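Local structure of hypothetical protein MJ1247 (Methanocaldococcus jannaschii, 1JEO) at residues Arg56-Arg61 / Asp155-Glu160; Leu65-Tyr70 / Lys163-Asp168. The protein catalyses the isomerisation of D-arabino-hex-3-ulose 6-phosphate to fructose 6-phosphate as a homotetramer of the SIS family. One frame throughout, in Å; residues are numbered along the deposited sequence.

Contact 1 (Arg56-Arg61 / Asp155-Glu160); sequences RCFAMR and DLVIAE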
loop_
_atom_site.group_PDB
_atom_site.type_symbol
_atom_site.label_atom_id
_atom_site.label_comp_id
_atom_site.label_asym_id
_atom_site.label_seq_id
_atom_site.Cartn_x
_atom_site.Cartn_y
_atom_site.Cartn_z
ATOM N N ARG A 56 1.910 0.394 -7.922
ATOM C CA ARG A 56 2.944 1.119 -8.664
ATOM C C ARG A 56 2.835 2.638 -8.425
ATOM O O ARG A 56 3.852 3.327 -8.337
ATOM C CB ARG A 56 2.858 0.811 -10.164
ATOM C CG ARG A 56 3.411 -0.544 -10.579
ATOM C CD ARG A 56 3.198 -0.800 -12.063
ATOM N NE ARG A 56 3.708 -2.086 -12.539
ATOM C CZ ARG A 56 3.028 -3.232 -12.510
ATOM N NH1 ARG A 56 1.796 -3.280 -12.012
ATOM N NH2 ARG A 56 3.577 -4.337 -12.996
ATOM N N CYS A 57 1.606 3.138 -8.271
ATOM C CA CYS A 57 1.363 4.563 -8.005
ATOM C C CYS A 57 1.988 4.987 -6.672
ATOM O O CYS A 57 2.552 6.078 -6.556
ATOM C CB CYS A 57 -0.134 4.869 -7.974
ATOM S SG CYS A 57 -0.978 4.725 -9.551
ATOM N N PHE A 58 1.927 4.080 -5.695
ATOM C CA PHE A 58 2.486 4.298 -4.362
ATOM C C PHE A 58 4.011 4.138 -4.393
ATOM O O PHE A 58 4.727 4.938 -3.781
ATOM C CB PHE A 58 1.845 3.315 -3.368
ATOM C CG PHE A 58 2.324 3.457 -1.936
ATOM C CD1 PHE A 58 2.850 2.344 -1.259
ATOM C CD2 PHE A 58 2.214 4.680 -1.244
ATOM C CE1 PHE A 58 3.260 2.437 0.098
ATOM C CE2 PHE A 58 2.618 4.790 0.114
ATOM C CZ PHE A 58 3.142 3.664 0.785
ATOM N N ALA A 59 4.492 3.123 -5.120
ATOM C CA ALA A 59 5.928 2.840 -5.255
ATOM C C ALA A 59 6.678 4.017 -5.872
ATOM O O ALA A 59 7.747 4.405 -5.390
ATOM C CB ALA A 59 6.149 1.581 -6.083
ATOM N N MET A 60 6.055 4.625 -6.885
ATOM C CA MET A 60 6.608 5.787 -7.582
ATOM C C MET A 60 6.667 6.996 -6.642
ATOM O O MET A 60 7.689 7.684 -6.573
ATOM C CB MET A 60 5.753 6.129 -8.807
ATOM C CG MET A 60 6.284 7.291 -9.631
ATOM S SD MET A 60 5.238 7.730 -11.000
ATOM C CE MET A 60 5.797 6.528 -12.196
ATOM N N ARG A 61 5.593 7.197 -5.879
ATOM C CA ARG A 61 5.508 8.316 -4.948
ATOM C C ARG A 61 6.500 8.219 -3.771
ATOM O O ARG A 61 7.059 9.237 -3.360
ATOM C CB ARG A 61 4.057 8.526 -4.498
ATOM C CG ARG A 61 3.717 9.951 -4.072
ATOM C CD ARG A 61 3.912 11.029 -5.133
ATOM N NE ARG A 61 2.663 11.428 -5.780
ATOM C CZ ARG A 61 2.573 11.857 -7.035
ATOM N NH1 ARG A 61 3.656 11.943 -7.795
ATOM N NH2 ARG A 61 1.395 12.191 -7.539
ATOM N N ASP A 155 -2.257 7.537 -0.903
ATOM C CA ASP A 155 -1.895 8.932 -1.167
ATOM C C ASP A 155 -1.979 9.724 0.141
ATOM O O ASP A 155 -1.233 10.684 0.329
ATOM C CB ASP A 155 -2.790 9.556 -2.239
ATOM C CG ASP A 155 -2.461 9.064 -3.652
ATOM O OD1 ASP A 155 -1.299 8.698 -3.930
ATOM O OD2 ASP A 155 -3.373 9.072 -4.499
ATOM N N LEU A 156 -2.851 9.281 1.056
ATOM C CA LEU A 156 -2.999 9.913 2.374
ATOM C C LEU A 156 -1.807 9.541 3.267
ATOM O O LEU A 156 -1.414 10.326 4.128
ATOM C CB LEU A 156 -4.319 9.526 3.060
ATOM C CG LEU A 156 -5.661 9.988 2.474
ATOM C CD1 LEU A 156 -6.796 9.448 3.320
ATOM C CD2 LEU A 156 -5.739 11.494 2.388
ATOM N N VAL A 157 -1.211 8.369 3.015
ATOM C CA VAL A 157 -0.024 7.897 3.748
ATOM C C VAL A 157 1.152 8.781 3.311
ATOM O O VAL A 157 1.925 9.250 4.151
ATOM C CB VAL A 157 0.271 6.387 3.462
ATOM C CG1 VAL A 157 1.613 5.946 4.051
ATOM C CG2 VAL A 157 -0.843 5.532 4.047
ATOM N N ILE A 158 1.224 9.060 2.006
ATOM C CA ILE A 158 2.260 9.926 1.435
ATOM C C ILE A 158 2.110 11.333 2.027
ATOM O O ILE A 158 3.102 11.938 2.433
ATOM C CB ILE A 158 2.168 9.970 -0.124
ATOM C CG1 ILE A 158 2.513 8.594 -0.717
ATOM C CG2 ILE A 158 3.077 11.059 -0.705
ATOM C CD1 ILE A 158 3.951 8.110 -0.442
ATOM N N ALA A 159 0.861 11.796 2.147
ATOM C CA ALA A 159 0.542 13.113 2.715
ATOM C C ALA A 159 1.045 13.211 4.151
ATOM O O ALA A 159 1.668 14.206 4.525
ATOM C CB ALA A 159 -0.962 13.370 2.667
ATOM N N GLU A 160 0.839 12.136 4.916
ATOM C CA GLU A 160 1.281 12.076 6.303
ATOM C C GLU A 160 2.797 11.945 6.452
ATOM O O GLU A 160 3.356 12.449 7.428
ATOM C CB GLU A 160 0.567 10.955 7.066
ATOM C CG GLU A 160 -0.931 11.172 7.278
ATOM C CD GLU A 160 -1.258 12.433 8.065
ATOM O OE1 GLU A 160 -0.737 12.592 9.187
ATOM O OE2 GLU A 160 -2.037 13.267 7.552
HETATM O O HOH W 1 0.679 11.061 -3.544
#

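Contact 2 (Leu65-Tyr70 / Lys163-Asp168); sequences LGFKSY and KRLNLD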
loop_
_atom_site.group_PDB
_atom_site.type_symbol
_atom_site.label_atom_id
_atom_site.label_comp_id
_atom_site.label_asym_id
_atom_site.label_seq_id
_atom_site.Cartn_x
_atom_site.Cartn_y
_atom_site.Cartn_z
ATOM N N LEU A 65 9.819 10.865 -2.788
ATOM C CA LEU A 65 10.150 11.390 -1.465
ATOM C C LEU A 65 11.565 11.047 -0.982
ATOM O O LEU A 65 11.978 11.494 0.092
ATOM C CB LEU A 65 9.110 10.940 -0.430
ATOM C CG LEU A 65 7.641 11.338 -0.619
ATOM C CD1 LEU A 65 6.873 10.935 0.620
ATOM C CD2 LEU A 65 7.488 12.828 -0.870
ATOM N N GLY A 66 12.291 10.246 -1.765
ATOM C CA GLY A 66 13.660 9.893 -1.413
ATOM C C GLY A 66 13.944 8.511 -0.872
ATOM O O GLY A 66 15.096 8.203 -0.571
ATOM N N PHE A 67 12.911 7.682 -0.739
ATOM C CA PHE A 67 13.075 6.316 -0.239
ATOM C C PHE A 67 13.555 5.397 -1.356
ATOM O O PHE A 67 13.368 5.709 -2.533
ATOM C CB PHE A 67 11.743 5.781 0.299
ATOM C CG PHE A 67 11.222 6.528 1.493
ATOM C CD1 PHE A 67 10.227 7.508 1.340
ATOM C CD2 PHE A 67 11.724 6.260 2.778
ATOM C CE1 PHE A 67 9.731 8.224 2.459
ATOM C CE2 PHE A 67 11.243 6.964 3.912
ATOM C CZ PHE A 67 10.241 7.952 3.750
ATOM N N LYS A 68 14.215 4.297 -0.985
ATOM C CA LYS A 68 14.681 3.301 -1.957
ATOM C C LYS A 68 13.485 2.360 -2.145
ATOM O O LYS A 68 13.298 1.392 -1.403
ATOM C CB LYS A 68 15.935 2.571 -1.453
ATOM C CG LYS A 68 17.170 3.476 -1.361
ATOM C CD LYS A 68 18.488 2.698 -1.368
ATOM C CE LYS A 68 18.813 2.076 -0.015
ATOM N NZ LYS A 68 20.071 1.272 -0.055
ATOM N N SER A 69 12.619 2.758 -3.073
ATOM C CA SER A 69 11.381 2.052 -3.382
ATOM C C SER A 69 11.481 1.205 -4.637
ATOM O O SER A 69 12.133 1.599 -5.607
ATOM C CB SER A 69 10.258 3.074 -3.544
ATOM O OG SER A 69 8.996 2.448 -3.645
ATOM N N TYR A 70 10.855 0.027 -4.607
ATOM C CA TYR A 70 10.863 -0.896 -5.744
ATOM C C TYR A 70 9.539 -1.620 -5.900
ATOM O O TYR A 70 8.796 -1.799 -4.931
ATOM C CB TYR A 70 11.967 -1.963 -5.588
ATOM C CG TYR A 70 13.378 -1.421 -5.544
ATOM C CD1 TYR A 70 14.085 -1.347 -4.323
ATOM C CD2 TYR A 70 14.001 -0.920 -6.711
ATOM C CE1 TYR A 70 15.387 -0.773 -4.261
ATOM C CE2 TYR A 70 15.303 -0.346 -6.661
ATOM C CZ TYR A 70 15.982 -0.279 -5.432
ATOM O OH TYR A 70 17.236 0.279 -5.372
ATOM N N LYS A 163 4.267 15.472 5.962
ATOM C CA LYS A 163 3.975 16.306 7.138
ATOM C C LYS A 163 4.949 16.047 8.287
ATOM O O LYS A 163 5.428 16.988 8.923
ATOM C CB LYS A 163 2.567 16.024 7.670
ATOM C CG LYS A 163 1.425 16.549 6.850
ATOM C CD LYS A 163 0.116 16.122 7.486
ATOM C CE LYS A 163 -1.068 16.649 6.728
ATOM N NZ LYS A 163 -2.352 16.119 7.261
ATOM N N ARG A 164 5.225 14.767 8.540
ATOM C CA ARG A 164 6.118 14.341 9.622
ATOM C C ARG A 164 7.598 14.591 9.370
ATOM O O ARG A 164 8.361 14.807 10.314
ATOM C CB ARG A 164 5.888 12.864 9.952
ATOM C CG ARG A 164 4.509 12.584 10.517
ATOM C CD ARG A 164 4.254 11.100 10.663
ATOM N NE ARG A 164 2.842 10.829 10.921
ATOM C CZ ARG A 164 2.382 9.780 11.598
ATOM N NH1 ARG A 164 3.217 8.882 12.107
ATOM N NH2 ARG A 164 1.074 9.615 11.740
ATOM N N LEU A 165 7.995 14.564 8.100
ATOM C CA LEU A 165 9.390 14.783 7.725
ATOM C C LEU A 165 9.665 16.174 7.138
ATOM O O LEU A 165 10.789 16.454 6.705
ATOM C CB LEU A 165 9.868 13.678 6.769
ATOM C CG LEU A 165 9.816 12.210 7.216
ATOM C CD1 LEU A 165 10.352 11.319 6.096
ATOM C CD2 LEU A 165 10.610 11.994 8.508
ATOM N N ASN A 166 8.642 17.039 7.156
ATOM C CA ASN A 166 8.690 18.423 6.642
ATOM C C ASN A 166 9.142 18.555 5.175
ATOM O O ASN A 166 9.973 19.403 4.832
ATOM C CB ASN A 166 9.522 19.334 7.567
ATOM C CG ASN A 166 8.811 19.650 8.867
ATOM O OD1 ASN A 166 7.993 20.567 8.931
ATOM N ND2 ASN A 166 9.122 18.894 9.915
ATOM N N LEU A 167 8.588 17.692 4.322
ATOM C CA LEU A 167 8.909 17.678 2.895
ATOM C C LEU A 167 7.928 18.521 2.096
ATOM O O LEU A 167 6.744 18.605 2.438
ATOM C CB LEU A 167 8.923 16.242 2.354
ATOM C CG LEU A 167 9.810 15.199 3.049
ATOM C CD1 LEU A 167 9.552 13.834 2.438
ATOM C CD2 LEU A 167 11.293 15.559 2.965
ATOM N N ASP A 168 8.445 19.164 1.050
ATOM C CA ASP A 168 7.654 20.019 0.163
ATOM C C ASP A 168 7.498 19.357 -1.207
ATOM O O ASP A 168 8.015 18.259 -1.442
ATOM C CB ASP A 168 8.337 21.389 -0.011
ATOM C CG ASP A 168 8.490 22.149 1.298
ATOM O OD1 ASP A 168 9.623 22.208 1.821
ATOM O OD2 ASP A 168 7.482 22.691 1.800
#

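Contact 1 (Arg56-Arg61 / Asp155-Glu160)
I158 reaches from helix 144-164 to both F58 and R61 of helix 49-64. Its CB points toward the other helix. CG1 is placed between the two partners, with R61 CG 3.8 Å away on one flank and F58 CE2 at a similar distance on the other. CD1 goes on to the phenyl ring, 3.6 Å from F58 CE2, and approaches it obliquely. The second branch, CG2, stands 3.6 Å from CG of R61, whose chain runs across I158 at about a right angle. In the SIS fold, a parallel sheet flanked by helices, segments 56-61 and 155-160 run the same way, 15° between their axes, which come within 10.4 Å. Shortening I158 to an alanine is likely to leave a gap beside the F58 ring and to take from R61 CG its apolar neighbour. F58 has its CG anti to the backbone N (chi1 -179°), which carries CE2 over to V157 CG1 at 4.2 Å; I45 of strand 43-46 and I37 of helix 24-39 also touch this side chain. Bends at chi2 and chi3 turn the R61 guanidinium aside, where a water in its plane accepts a bond from NE (3.0 Å) and donates one to D155 OD1.

Contact 2 (Leu65-Tyr70 / Lys163-Asp168)
The phenyl ring of F67 meets L165 through its far corner: CZ lies 4.1 Å from L165 CD1, and the methyl approaches obliquely. The two side chains come from opposite directions. The F67 side chain also touches I161 of helix 144-164, L62 of helix 49-64 and I37 of helix 24-39. The second pair is L65 with L167, whose side chains run at a slant to one another. L167 CD1 sits 4.0 Å from L65 CD2 and almost as near to L65 CB, so one methyl does the touching. L167 has CG beside its backbone N and opposite the carbonyl carbon (chi1 -54°), and chi2 then extends the chain to bring CD1 onto L65. Helix 49-64 closes here with a Schellman motif at G66, whose positive phi (105°) suits glycine and turns the chain from L65 to F67 and on to strand 69-71. Across from it, the chain leaving helix 144-164 supplies L165 and L167. No hydrogen bond or charge pair joins the two segments, so the contact is apolar and non-directional, and it is only partly shielded from water, with L65 buried and L165 at the surface.

Overall arrangement
After the N-terminal helices and strand 43-46, helix 49-64 brings 56-61, then comes segment 65-70, which runs into strand 69-71, one of the two outermost strands of the parallel sheet within this chain. Strands 85-89, 112-115 and 128-130 follow before helix 144-164 returns with 155-160 and then 163-168. Contact 1 thus closes a loop of 93 intervening residues and contact 2 one of 92; their segments alternate, so the loops cross. Their centres are 9 Å apart, and they meet directly: S69 OG probably hydrogen-bonds to A59 O, and L65 CD1 packs on I158 CG2. Together they tie helix 49-64 and the turn leading to strand 69-71 to the C-terminal half of helix 144-164 and the chain just beyond it.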